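Local coordinates for NADH-rubredoxin oxidoreductase (Clostridium acetobutylicum, PDB 3KLJ), which uses its bound FAD to pass electrons from NADH to rubredoxin, feeding the oxygen-scavenging proteins of this obligate anaerobe, at residues 51-54 and 55-59; 69-72 and 73-77; 130-133 and 134-137; 140-143 and 144-148. One frame throughout, in Å; residues are numbered along the deposited sequence. Where two conformers were deposited one is given.

Interaction 1: 51-54 and 55-59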
loop_
_atom_site.group_PDB
_atom_site.type_symbol
_atom_site.label_atom_id
_atom_site.label_comp_id
_atom_site.label_asym_id
_atom_site.label_seq_id
_atom_site.Cartn_x
_atom_site.Cartn_y
_atom_site.Cartn_z
ATOM N N LEU A 51 0.670 -2.338 11.309
ATOM C CA LEU A 51 0.973 -1.152 12.117
ATOM C C LEU A 51 -0.250 -0.664 12.910
ATOM O O LEU A 51 -0.111 -0.155 14.025
ATOM C CB LEU A 51 1.583 -0.031 11.256
ATOM C CG LEU A 51 3.067 -0.205 10.890
ATOM C CD1 LEU A 51 3.523 0.869 9.917
ATOM C CD2 LEU A 51 3.971 -0.217 12.128
ATOM N N ASN A 52 -1.443 -0.847 12.346
ATOM C CA ASN A 52 -2.673 -0.495 13.044
ATOM C C ASN A 52 -2.843 -1.267 14.356
ATOM O O ASN A 52 -3.468 -0.775 15.286
ATOM C CB ASN A 52 -3.888 -0.670 12.126
ATOM C CG ASN A 52 -4.056 0.495 11.161
ATOM O OD1 ASN A 52 -3.939 1.655 11.556
ATOM N ND2 ASN A 52 -4.326 0.192 9.896
ATOM N N GLU A 53 -2.253 -2.462 14.431
ATOM C CA GLU A 53 -2.312 -3.295 15.639
ATOM C C GLU A 53 -1.368 -2.826 16.744
ATOM O O GLU A 53 -1.607 -3.089 17.931
ATOM C CB GLU A 53 -2.041 -4.761 15.308
ATOM C CG GLU A 53 -3.044 -5.360 14.345
ATOM C CD GLU A 53 -2.840 -6.840 14.142
ATOM O OE1 GLU A 53 -2.810 -7.589 15.143
ATOM O OE2 GLU A 53 -2.713 -7.261 12.970
ATOM N N ILE A 54 -0.297 -2.147 16.350
ATOM C CA ILE A 54 0.600 -1.491 17.297
ATOM C C ILE A 54 -0.223 -0.459 18.078
ATOM O O ILE A 54 -0.121 -0.357 19.301
ATOM C CB ILE A 54 1.807 -0.800 16.564
ATOM C CG1 ILE A 54 2.581 -1.795 15.685
ATOM C CG2 ILE A 54 2.714 -0.064 17.550
ATOM C CD1 ILE A 54 3.094 -3.038 16.398
ATOM N N ILE A 55 -1.067 0.271 17.353
ATOM C CA ILE A 55 -1.986 1.233 17.948
ATOM C C ILE A 55 -3.153 0.513 18.660
ATOM O O ILE A 55 -3.333 0.686 19.861
ATOM C CB ILE A 55 -2.480 2.263 16.887
ATOM C CG1 ILE A 55 -1.311 3.146 16.419
ATOM C CG2 ILE A 55 -3.611 3.130 17.444
ATOM C CD1 ILE A 55 -1.469 3.723 15.028
ATOM N N ALA A 56 -3.915 -0.312 17.934
ATOM C CA ALA A 56 -5.128 -0.945 18.489
ATOM C C ALA A 56 -4.925 -1.954 19.636
ATOM O O ALA A 56 -5.757 -2.032 20.545
ATOM C CB ALA A 56 -5.978 -1.578 17.371
ATOM N N LYS A 57 -3.844 -2.731 19.580
ATOM C CA LYS A 57 -3.627 -3.822 20.540
ATOM C C LYS A 57 -2.403 -3.628 21.428
ATOM O O LYS A 57 -2.073 -4.511 22.238
ATOM C CB LYS A 57 -3.512 -5.166 19.812
ATOM C CG LYS A 57 -4.845 -5.767 19.313
ATOM C CD LYS A 57 -4.536 -6.957 18.421
ATOM C CE LYS A 57 -5.791 -7.624 17.871
ATOM N NZ LYS A 57 -5.389 -8.541 16.772
ATOM N N ASN A 58 -1.749 -2.474 21.291
ATOM C CA ASN A 58 -0.548 -2.165 22.077
ATOM C C ASN A 58 0.570 -3.194 21.837
ATOM O O ASN A 58 1.336 -3.520 22.747
ATOM C CB ASN A 58 -0.898 -2.044 23.575
ATOM C CG ASN A 58 0.261 -1.533 24.418
ATOM O OD1 ASN A 58 0.963 -0.605 24.030
ATOM N ND2 ASN A 58 0.463 -2.147 25.577
ATOM N N LYS A 59 0.641 -3.715 20.612
ATOM C CA LYS A 59 1.712 -4.629 20.215
ATOM C C LYS A 59 2.992 -3.837 19.937
ATOM O O LYS A 59 2.934 -2.639 19.652
ATOM C CB LYS A 59 1.287 -5.464 18.994
ATOM C CG LYS A 59 0.294 -6.581 19.379
ATOM C CD LYS A 59 -0.169 -7.379 18.168
ATOM C CE LYS A 59 -1.081 -8.534 18.605
ATOM N NZ LYS A 59 -0.412 -9.443 19.577
#
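Ala56 N donates to Asn52 O at 2.7 Å in a nearly straight bond (171°), the shortest polar link in the last turn of this helix. Lys57 N reaches Glu53 O at 2.8 Å, and the bond from Ile55 N to Leu51 O is weak.

Side chains reinforce the turn. Lys57 NZ forms a salt bridge with Glu53 OE1 at 3.2 Å, while OE2 is in a salt bridge with Arg50, three residues earlier. The glutamate and lysine chains run side by side and point the same way, both extended beyond CG, which is how two residues four apart bring their charged ends together. The ammonium does not lie in the carboxylate plane but comes from above it, 54° out. Lys59 sends its aliphatic part past the same oxygen, its CE 4.0 Å from Glu53 OE1; the positive charges around this carboxylate would probably favour its ionised form.

On the buried side Ile54 places CG1 beside its own backbone N (chi1 -56°), and a second bend carries CD1 to within 3.3 Å of Lys59 O and 4.0 Å of Lys59 CB. The returning chain thus packs on the isoleucine, whose other neighbours include Tyr133 and Ala136 of helix 133-146. Asn58 turns the chain with positive phi, and in one of its two conformers OD1 is hydrogen-bonded to Lys140 NZ. This is the C-terminal end of a short helix, 51-56, with an i to i+4 salt bridge, in the FAD-binding domain of a glutathione-reductase-type fold.

Interaction 2: 69-72 and 73-77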
loop_
_atom_site.group_PDB
_atom_site.type_symbol
_atom_site.label_atom_id
_atom_site.label_comp_id
_atom_site.label_asym_id
_atom_site.label_seq_id
_atom_site.Cartn_x
_atom_site.Cartn_y
_atom_site.Cartn_z
ATOM N N ASN A 69 16.219 -11.597 14.621
ATOM C CA ASN A 69 17.663 -11.463 14.371
ATOM C C ASN A 69 18.361 -12.773 14.033
ATOM O O ASN A 69 19.137 -12.842 13.078
ATOM C CB ASN A 69 18.362 -10.819 15.576
ATOM C CG ASN A 69 18.545 -9.326 15.413
ATOM O OD1 ASN A 69 19.530 -8.866 14.834
ATOM N ND2 ASN A 69 17.598 -8.556 15.934
ATOM N N ASP A 70 18.076 -13.801 14.838
ATOM C CA ASP A 70 18.721 -15.105 14.702
ATOM C C ASP A 70 18.568 -15.718 13.308
ATOM O O ASP A 70 19.443 -16.453 12.852
ATOM C CB ASP A 70 18.202 -16.076 15.766
ATOM C CG ASP A 70 19.199 -17.168 16.087
ATOM O OD1 ASP A 70 20.360 -17.066 15.633
ATOM O OD2 ASP A 70 18.825 -18.125 16.789
ATOM N N TRP A 71 17.469 -15.407 12.630
ATOM C CA TRP A 71 17.237 -15.936 11.297
ATOM C C TRP A 71 18.258 -15.404 10.295
ATOM O O TRP A 71 18.777 -16.169 9.478
ATOM C CB TRP A 71 15.816 -15.620 10.840
ATOM C CG TRP A 71 15.434 -16.253 9.547
ATOM C CD1 TRP A 71 14.865 -17.481 9.370
ATOM C CD2 TRP A 71 15.579 -15.683 8.241
ATOM N NE1 TRP A 71 14.648 -17.712 8.029
ATOM C CE2 TRP A 71 15.081 -16.625 7.316
ATOM C CE3 TRP A 71 16.091 -14.469 7.763
ATOM C CZ2 TRP A 71 15.075 -16.393 5.938
ATOM C CZ3 TRP A 71 16.077 -14.232 6.390
ATOM C CH2 TRP A 71 15.571 -15.192 5.495
ATOM N N TYR A 72 18.532 -14.098 10.349
ATOM C CA TYR A 72 19.492 -13.464 9.433
ATOM C C TYR A 72 20.921 -13.922 9.692
ATOM O O TYR A 72 21.719 -14.027 8.751
ATOM C CB TYR A 72 19.406 -11.933 9.496
ATOM C CG TYR A 72 18.069 -11.388 9.054
ATOM C CD1 TYR A 72 17.826 -11.078 7.719
ATOM C CD2 TYR A 72 17.034 -11.203 9.979
ATOM C CE1 TYR A 72 16.589 -10.585 7.314
ATOM C CE2 TYR A 72 15.790 -10.722 9.585
ATOM C CZ TYR A 72 15.575 -10.415 8.260
ATOM O OH TYR A 72 14.352 -9.933 7.892
ATOM N N GLU A 73 21.239 -14.185 10.962
ATOM C CA GLU A 73 22.557 -14.702 11.351
ATOM C C GLU A 73 22.754 -16.165 10.943
ATOM O O GLU A 73 23.776 -16.512 10.347
ATOM C CB GLU A 73 22.797 -14.532 12.860
ATOM C CG GLU A 73 23.276 -13.139 13.253
ATOM C CD GLU A 73 23.526 -12.991 14.742
ATOM O OE1 GLU A 73 24.048 -13.939 15.377
ATOM O OE2 GLU A 73 23.204 -11.912 15.281
ATOM N N LYS A 74 21.773 -17.015 11.261
ATOM C CA LYS A 74 21.794 -18.424 10.857
ATOM C C LYS A 74 21.932 -18.556 9.337
ATOM O O LYS A 74 22.603 -19.458 8.841
ATOM C CB LYS A 74 20.522 -19.137 11.329
ATOM C CG LYS A 74 20.770 -20.479 12.007
ATOM C CD LYS A 74 21.292 -20.295 13.438
ATOM C CE LYS A 74 21.508 -21.623 14.161
ATOM N NZ LYS A 74 22.721 -22.338 13.660
ATOM N N ASN A 75 21.303 -17.643 8.603
ATOM C CA ASN A 75 21.337 -17.675 7.143
ATOM C C ASN A 75 22.409 -16.795 6.518
ATOM O O ASN A 75 22.474 -16.667 5.290
ATOM C CB ASN A 75 19.962 -17.334 6.577
ATOM C CG ASN A 75 18.988 -18.478 6.710
ATOM O OD1 ASN A 75 19.251 -19.587 6.238
ATOM N ND2 ASN A 75 17.860 -18.225 7.363
ATOM N N ASN A 76 23.243 -16.194 7.366
ATOM C CA ASN A 76 24.343 -15.318 6.930
ATOM C C ASN A 76 23.977 -14.101 6.085
ATOM O O ASN A 76 24.810 -13.585 5.339
ATOM C CB ASN A 76 25.434 -16.117 6.224
ATOM C CG ASN A 76 26.683 -16.195 7.030
ATOM O OD1 ASN A 76 26.742 -16.906 8.034
ATOM N ND2 ASN A 76 27.707 -15.456 6.607
ATOM N N ILE A 77 22.738 -13.642 6.201
ATOM C CA ILE A 77 22.333 -12.424 5.525
ATOM C C ILE A 77 22.748 -11.236 6.380
ATOM O O ILE A 77 22.381 -11.145 7.552
ATOM C CB ILE A 77 20.813 -12.406 5.252
ATOM C CG1 ILE A 77 20.451 -13.485 4.223
ATOM C CG2 ILE A 77 20.373 -11.023 4.778
ATOM C CD1 ILE A 77 19.006 -13.978 4.313
#
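Asn69 O accepts from Glu73 N at 3.3 Å, a regular i to i+4 bond of helix 69-74, which ends in a Schellman motif at Asn76 within the FAD-binding domain. Asp70 O accepts from Lys74 N at 2.9 Å. The two side chains lie alongside each other, but in one of the two Asp70 conformers the carboxylate approaches the methylene CD of the lysine and leaves the ammonium well beyond bonding distance.

Trp71 meets Asn75 through both its carbonyl and its ring. Its O accepts from Asn75 N and, weakly, from ND2. With CG opposite the backbone N (chi1 -174°), the indole is set so that the same ND2 sits 3.2 Å above one face, toward the rim; the amide plane is inclined by 64° to the indole. Phe22 of helix 19-28 meets this ring too.

Tyr72 O receives Ile77 N in a weak bond, 2.8 Å long but bent to 129°, as the chain turns through Asn76 with positive phi. Ile77 then divides its branches between the two aromatics: Ile77 CD1 lies 3.6 Å from Trp71 CZ3, and Ile77 CG2 meets the edge of the Tyr72 ring, 3.9 Å from Tyr72 CD1.

Interaction 3: 130-133 and 134-137. With FAD (flavin-adenine dinucleotide), chain B.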
loop_
_atom_site.group_PDB
_atom_site.type_symbol
_atom_site.label_atom_id
_atom_site.label_comp_id
_atom_site.label_asym_id
_atom_site.label_seq_id
_atom_site.Cartn_x
_atom_site.Cartn_y
_atom_site.Cartn_z
ATOM N N LEU A 130 1.069 7.809 9.041
ATOM C CA LEU A 130 1.394 6.464 9.429
ATOM C C LEU A 130 2.014 5.743 8.241
ATOM O O LEU A 130 1.312 5.354 7.297
ATOM C CB LEU A 130 0.136 5.739 9.922
ATOM C CG LEU A 130 0.268 4.274 10.336
ATOM C CD1 LEU A 130 1.294 4.133 11.462
ATOM C CD2 LEU A 130 -1.091 3.708 10.749
ATOM N N TYR A 131 3.329 5.592 8.287
ATOM C CA TYR A 131 4.037 4.745 7.341
ATOM C C TYR A 131 4.888 3.718 8.082
ATOM O O TYR A 131 4.837 2.527 7.766
ATOM C CB TYR A 131 4.904 5.549 6.357
ATOM C CG TYR A 131 5.287 4.682 5.178
ATOM C CD1 TYR A 131 4.399 4.501 4.119
ATOM C CD2 TYR A 131 6.501 3.988 5.151
ATOM C CE1 TYR A 131 4.708 3.672 3.053
ATOM C CE2 TYR A 131 6.822 3.156 4.088
ATOM C CZ TYR A 131 5.910 3.003 3.041
ATOM O OH TYR A 131 6.199 2.196 1.964
ATOM N N SER A 132 5.642 4.189 9.076
ATOM C CA SER A 132 6.660 3.387 9.756
ATOM C C SER A 132 6.272 3.006 11.177
ATOM O O SER A 132 5.332 3.564 11.744
ATOM C CB SER A 132 7.963 4.164 9.807
ATOM O OG SER A 132 7.821 5.264 10.682
ATOM N N TYR A 133 7.011 2.065 11.759
ATOM C CA TYR A 133 6.790 1.701 13.164
ATOM C C TYR A 133 6.978 2.907 14.088
ATOM O O TYR A 133 6.206 3.094 15.023
ATOM C CB TYR A 133 7.696 0.546 13.584
ATOM C CG TYR A 133 7.553 0.168 15.045
ATOM C CD1 TYR A 133 6.438 -0.545 15.496
ATOM C CD2 TYR A 133 8.527 0.537 15.982
ATOM C CE1 TYR A 133 6.297 -0.888 16.846
ATOM C CE2 TYR A 133 8.392 0.195 17.340
ATOM C CZ TYR A 133 7.277 -0.514 17.756
ATOM O OH TYR A 133 7.133 -0.864 19.083
ATOM N N ASP A 134 8.001 3.721 13.819
ATOM C CA ASP A 134 8.227 4.947 14.598
ATOM C C ASP A 134 7.064 5.938 14.460
ATOM O O ASP A 134 6.717 6.619 15.423
ATOM C CB ASP A 134 9.562 5.600 14.228
ATOM C CG ASP A 134 10.765 4.882 14.847
ATOM O OD1 ASP A 134 10.590 4.057 15.769
ATOM O OD2 ASP A 134 11.900 5.139 14.404
ATOM N N ASP A 135 6.469 6.003 13.268
ATOM C CA ASP A 135 5.267 6.800 13.017
ATOM C C ASP A 135 4.133 6.385 13.951
ATOM O O ASP A 135 3.540 7.229 14.629
ATOM C CB ASP A 135 4.791 6.638 11.565
ATOM C CG ASP A 135 5.607 7.459 10.566
ATOM O OD1 ASP A 135 5.583 7.107 9.368
ATOM O OD2 ASP A 135 6.245 8.452 10.960
ATOM N N ALA A 136 3.846 5.081 13.980
ATOM C CA ALA A 136 2.821 4.522 14.852
ATOM C C ALA A 136 3.017 4.978 16.298
ATOM O O ALA A 136 2.076 5.454 16.918
ATOM C CB ALA A 136 2.795 3.002 14.762
ATOM N N LEU A 137 4.240 4.850 16.811
ATOM C CA LEU A 137 4.562 5.264 18.183
ATOM C C LEU A 137 4.289 6.748 18.418
ATOM O O LEU A 137 3.691 7.113 19.428
ATOM C CB LEU A 137 6.023 4.942 18.527
ATOM C CG LEU A 137 6.462 3.487 18.727
ATOM C CD1 LEU A 137 7.886 3.457 19.265
ATOM C CD2 LEU A 137 5.528 2.740 19.675
HETATM P PA FAD B . 8.365 -0.963 2.326
HETATM O O1A FAD B . 8.072 0.514 2.351
HETATM O O2A FAD B . 7.466 -1.754 3.245
HETATM O O5B FAD B . 9.895 -1.211 2.707
HETATM C C5B FAD B . 10.929 -0.465 2.091
HETATM C C4B FAD B . 12.049 -0.221 3.102
HETATM O O4B FAD B . 13.147 0.421 2.455
HETATM C C3B FAD B . 11.592 0.713 4.219
HETATM O O3B FAD B . 11.900 0.124 5.472
HETATM C C2B FAD B . 12.371 1.997 4.006
HETATM O O2B FAD B . 12.748 2.609 5.219
HETATM C C1B FAD B . 13.595 1.511 3.243
HETATM N N9A FAD B . 14.223 2.549 2.406
HETATM C C8A FAD B . 13.603 3.561 1.722
HETATM N N7A FAD B . 14.547 4.287 1.079
HETATM C C5A FAD B . 15.759 3.754 1.334
HETATM C C6A FAD B . 17.047 4.111 0.934
HETATM N N6A FAD B . 17.270 5.305 0.382
HETATM N N1A FAD B . 18.118 3.355 1.378
HETATM C C2A FAD B . 17.919 2.264 2.204
HETATM N N3A FAD B . 16.640 1.925 2.604
HETATM C C4A FAD B . 15.573 2.658 2.171
HETATM N N1 FAD B . -0.920 -3.529 1.725
HETATM C C2 FAD B . -1.888 -4.476 1.465
HETATM O O2 FAD B . -1.773 -5.200 0.491
HETATM N N3 FAD B . -2.970 -4.633 2.307
HETATM C C4 FAD B . -3.099 -3.828 3.414
HETATM O O4 FAD B . -4.086 -3.985 4.138
HETATM C C4X FAD B . -2.131 -2.851 3.685
HETATM N N5 FAD B . -2.233 -2.032 4.800
HETATM C C5X FAD B . -1.270 -1.075 5.062
HETATM C C6 FAD B . -1.384 -0.248 6.188
HETATM C C7 FAD B . -0.391 0.711 6.447
HETATM C C7M FAD B . -0.508 1.601 7.649
HETATM C C8 FAD B . 0.695 0.848 5.582
HETATM C C8M FAD B . 1.772 1.874 5.832
HETATM C C9 FAD B . 0.797 0.027 4.465
HETATM C C9A FAD B . -0.180 -0.939 4.203
HETATM N N10 FAD B . -0.067 -1.763 3.086
HETATM C C10 FAD B . -1.036 -2.714 2.830
HETATM C "C1'" FAD B . 1.085 -1.605 2.149
HETATM C "C2'" FAD B . 2.188 -2.611 2.401
HETATM O "O2'" FAD B . 2.739 -2.357 3.678
HETATM C "C3'" FAD B . 3.231 -2.410 1.320
HETATM O "O3'" FAD B . 2.688 -2.775 0.065
HETATM C "C4'" FAD B . 4.495 -3.223 1.549
HETATM O "O4'" FAD B . 5.059 -2.921 2.818
HETATM C "C5'" FAD B . 5.505 -2.850 0.471
HETATM O "O5'" FAD B . 6.723 -3.461 0.811
HETATM P P FAD B . 8.082 -2.898 0.209
HETATM O O1P FAD B . 9.226 -3.775 0.690
HETATM O O2P FAD B . 7.997 -2.755 -1.291
HETATM O O3P FAD B . 8.217 -1.395 0.783
#
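Ser132 and Asp135 face each other across the first turn of helix 133-146 as a capping box. Ser132 OG stands between its own backbone N and carbonyl carbon (chi1 69°), where it accepts from Asp135 N at 3.0 Å. Asp135 completes the box: its CG lies beside its own backbone N, which swings OD1 back over the start of the helix. There OD1 takes two amides, Tyr131 N and Ser132 N, each at 2.9 Å and from opposite faces of the carboxylate plane. The tyrosine amide comes on the anti side, 22° out of the plane; the serine amide rises 35° above it.

Tyr133 lies across the side chain of Leu137, whose CG sits over one face of the ring and whose CD1 is 3.8 Å from Tyr133 CE2. Leu130 divides its two methyls: CD1 packs on Ala136 CB, while Leu130 CD2 touches the flavin methyl C7M at 3.8 Å. The Tyr131 ring extends away from the helix, and FAD O1A lies at its edge, in plane, where Tyr131 OH donates to this phosphate oxygen at 2.5 Å. Ser114 N is hydrogen-bonded to the same OH, and Arg48 to the carbonyl of Tyr131.

Because one carboxylate oxygen gathers the amides of both Tyr131 and Ser132, the backbone that carries the FAD-binding tyrosine is tied to the helix start. The helix N-terminus and the two N-H groups on OD1 would probably favour the ionised form of Asp135.

Interaction 4: 140-143 and 144-148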
loop_
_atom_site.group_PDB
_atom_site.type_symbol
_atom_site.label_atom_id
_atom_site.label_comp_id
_atom_site.label_asym_id
_atom_site.label_seq_id
_atom_site.Cartn_x
_atom_site.Cartn_y
_atom_site.Cartn_z
ATOM N N LYS A 140 0.629 7.096 18.580
ATOM C CA LYS A 140 0.174 6.543 19.864
ATOM C C LYS A 140 0.233 7.594 20.964
ATOM O O LYS A 140 -0.743 7.807 21.680
ATOM C CB LYS A 140 1.022 5.336 20.281
ATOM C CG LYS A 140 0.604 4.007 19.659
ATOM C CD LYS A 140 1.169 2.842 20.469
ATOM C CE LYS A 140 0.306 2.548 21.678
ATOM N NZ LYS A 140 1.005 1.678 22.659
ATOM N N ASP A 141 1.381 8.263 21.063
ATOM C CA ASP A 141 1.656 9.196 22.154
ATOM C C ASP A 141 0.926 10.523 22.041
ATOM O O ASP A 141 0.487 11.062 23.054
ATOM C CB ASP A 141 3.160 9.424 22.301
ATOM C CG ASP A 141 3.867 8.233 22.912
ATOM O OD1 ASP A 141 3.807 7.139 22.310
ATOM O OD2 ASP A 141 4.471 8.387 23.996
ATOM N N GLU A 142 0.795 11.053 20.825
ATOM C CA GLU A 142 0.056 12.302 20.651
ATOM C C GLU A 142 -1.426 12.119 20.962
ATOM O O GLU A 142 -2.047 13.001 21.552
ATOM C CB GLU A 142 0.257 12.909 19.262
ATOM C CG GLU A 142 1.234 14.078 19.201
ATOM C CD GLU A 142 0.800 15.295 20.012
ATOM O OE1 GLU A 142 0.281 16.271 19.427
ATOM O OE2 GLU A 142 0.978 15.272 21.240
ATOM N N CYS A 143 -1.971 10.963 20.579
ATOM C CA CYS A 143 -3.367 10.614 20.868
ATOM C C CYS A 143 -3.656 10.585 22.370
ATOM O O CYS A 143 -4.698 11.072 22.804
ATOM C CB CYS A 143 -3.758 9.282 20.214
ATOM S SG CYS A 143 -3.864 9.358 18.409
ATOM N N LYS A 144 -2.736 10.027 23.156
ATOM C CA LYS A 144 -2.843 10.077 24.625
ATOM C C LYS A 144 -2.670 11.505 25.144
ATOM O O LYS A 144 -3.355 11.922 26.075
ATOM C CB LYS A 144 -1.801 9.169 25.295
ATOM C CG LYS A 144 -1.893 7.685 24.933
ATOM C CD LYS A 144 -1.080 6.842 25.919
ATOM C CE LYS A 144 -0.665 5.501 25.327
ATOM N NZ LYS A 144 0.520 5.651 24.441
ATOM N N ASN A 145 -1.745 12.237 24.526
ATOM C CA ASN A 145 -1.387 13.607 24.915
ATOM C C ASN A 145 -2.492 14.631 24.591
ATOM O O ASN A 145 -2.864 15.442 25.438
ATOM C CB ASN A 145 -0.051 13.972 24.240
ATOM C CG ASN A 145 0.466 15.357 24.606
ATOM O OD1 ASN A 145 0.999 16.062 23.748
ATOM N ND2 ASN A 145 0.346 15.741 25.876
ATOM N N LYS A 146 -3.014 14.573 23.367
ATOM C CA LYS A 146 -4.056 15.490 22.901
ATOM C C LYS A 146 -5.442 15.042 23.354
ATOM O O LYS A 146 -6.306 15.875 23.648
ATOM C CB LYS A 146 -4.023 15.615 21.374
ATOM C CG LYS A 146 -2.877 16.471 20.827
ATOM C CD LYS A 146 -3.325 17.909 20.610
ATOM C CE LYS A 146 -2.359 18.663 19.714
ATOM N NZ LYS A 146 -1.303 19.344 20.514
ATOM N N GLY A 147 -5.649 13.728 23.408
ATOM C CA GLY A 147 -6.915 13.165 23.873
ATOM C C GLY A 147 -7.879 12.753 22.774
ATOM O O GLY A 147 -8.896 12.112 23.057
ATOM N N LYS A 148 -7.579 13.144 21.533
ATOM C CA LYS A 148 -8.370 12.752 20.347
ATOM C C LYS A 148 -7.577 12.927 19.042
ATOM O O LYS A 148 -6.596 13.669 18.997
ATOM C CB LYS A 148 -9.722 13.493 20.284
ATOM C CG LYS A 148 -9.630 15.018 20.243
ATOM C CD LYS A 148 -10.852 15.682 20.868
ATOM C CE LYS A 148 -12.037 15.715 19.914
ATOM N NZ LYS A 148 -13.272 16.244 20.579
#
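Main-chain bonds carry the last turns of helix 133-146. Lys146 N meets Glu142 O at 2.6 Å, nearly along the C=O axis, and Asn145 N reaches Asp141 O at 2.9 Å. The final bond, from Gly147 N to Cys143 O, is also 2.9 Å long, but the donor stands 43° above the carbonyl plane as the helix gives out; that from Lys144 N to Lys140 O is weak.

The charged side chains interact in two groups. Glu142 bends at chi2 (-63°), which lays its carboxylate against the chain of Lys146. Glu142 OE1 is 3.5 Å from Lys146 CG and makes a long salt bridge, 3.6 Å, to NZ of the same lysine, itself folded back by two bends. Lys140 and Lys144 run alongside with their NZ atoms 4.4 Å apart; one conformer of Asn58 hydrogen-bonds the former, and Asp141 OD1, 4.2 Å from Lys144 NZ, probably eases the repulsion.

The buried Cys143 side chain packs against Cys222 and Thr170; the disulfide these two cysteines can form, Cys143 to Cys222, is absent from this structure. Gly147, with positive phi, ends the helix, and Lys148 pairs its backbone with Cys222: a helix-to-strand link leading into strand 149-152 of the Rossmann-type NADH-binding domain.

How the interactions relate
The four contacts follow one another along the chain, all within the two nucleotide-binding domains of the fold. Interactions 1 and 2 close successive helices of the FAD-binding domain, 51-56 and 69-74, with centres about 27 Å apart and no touch. Interactions 3 and 4 stand at the start and end of helix 133-146 in the NADH-binding domain, with centres about 14 Å apart. Interaction 1 joins these domains: Leu51 and Asn52 pack on residues 130-133, its centre about 10 Å from that of interaction 3, and Lys140 of interaction 4 meets its C-terminal end. Interactions 1 and 3 thus lie beside the flavin, interaction 4 is farther from the cofactor, and interaction 2 lies apart.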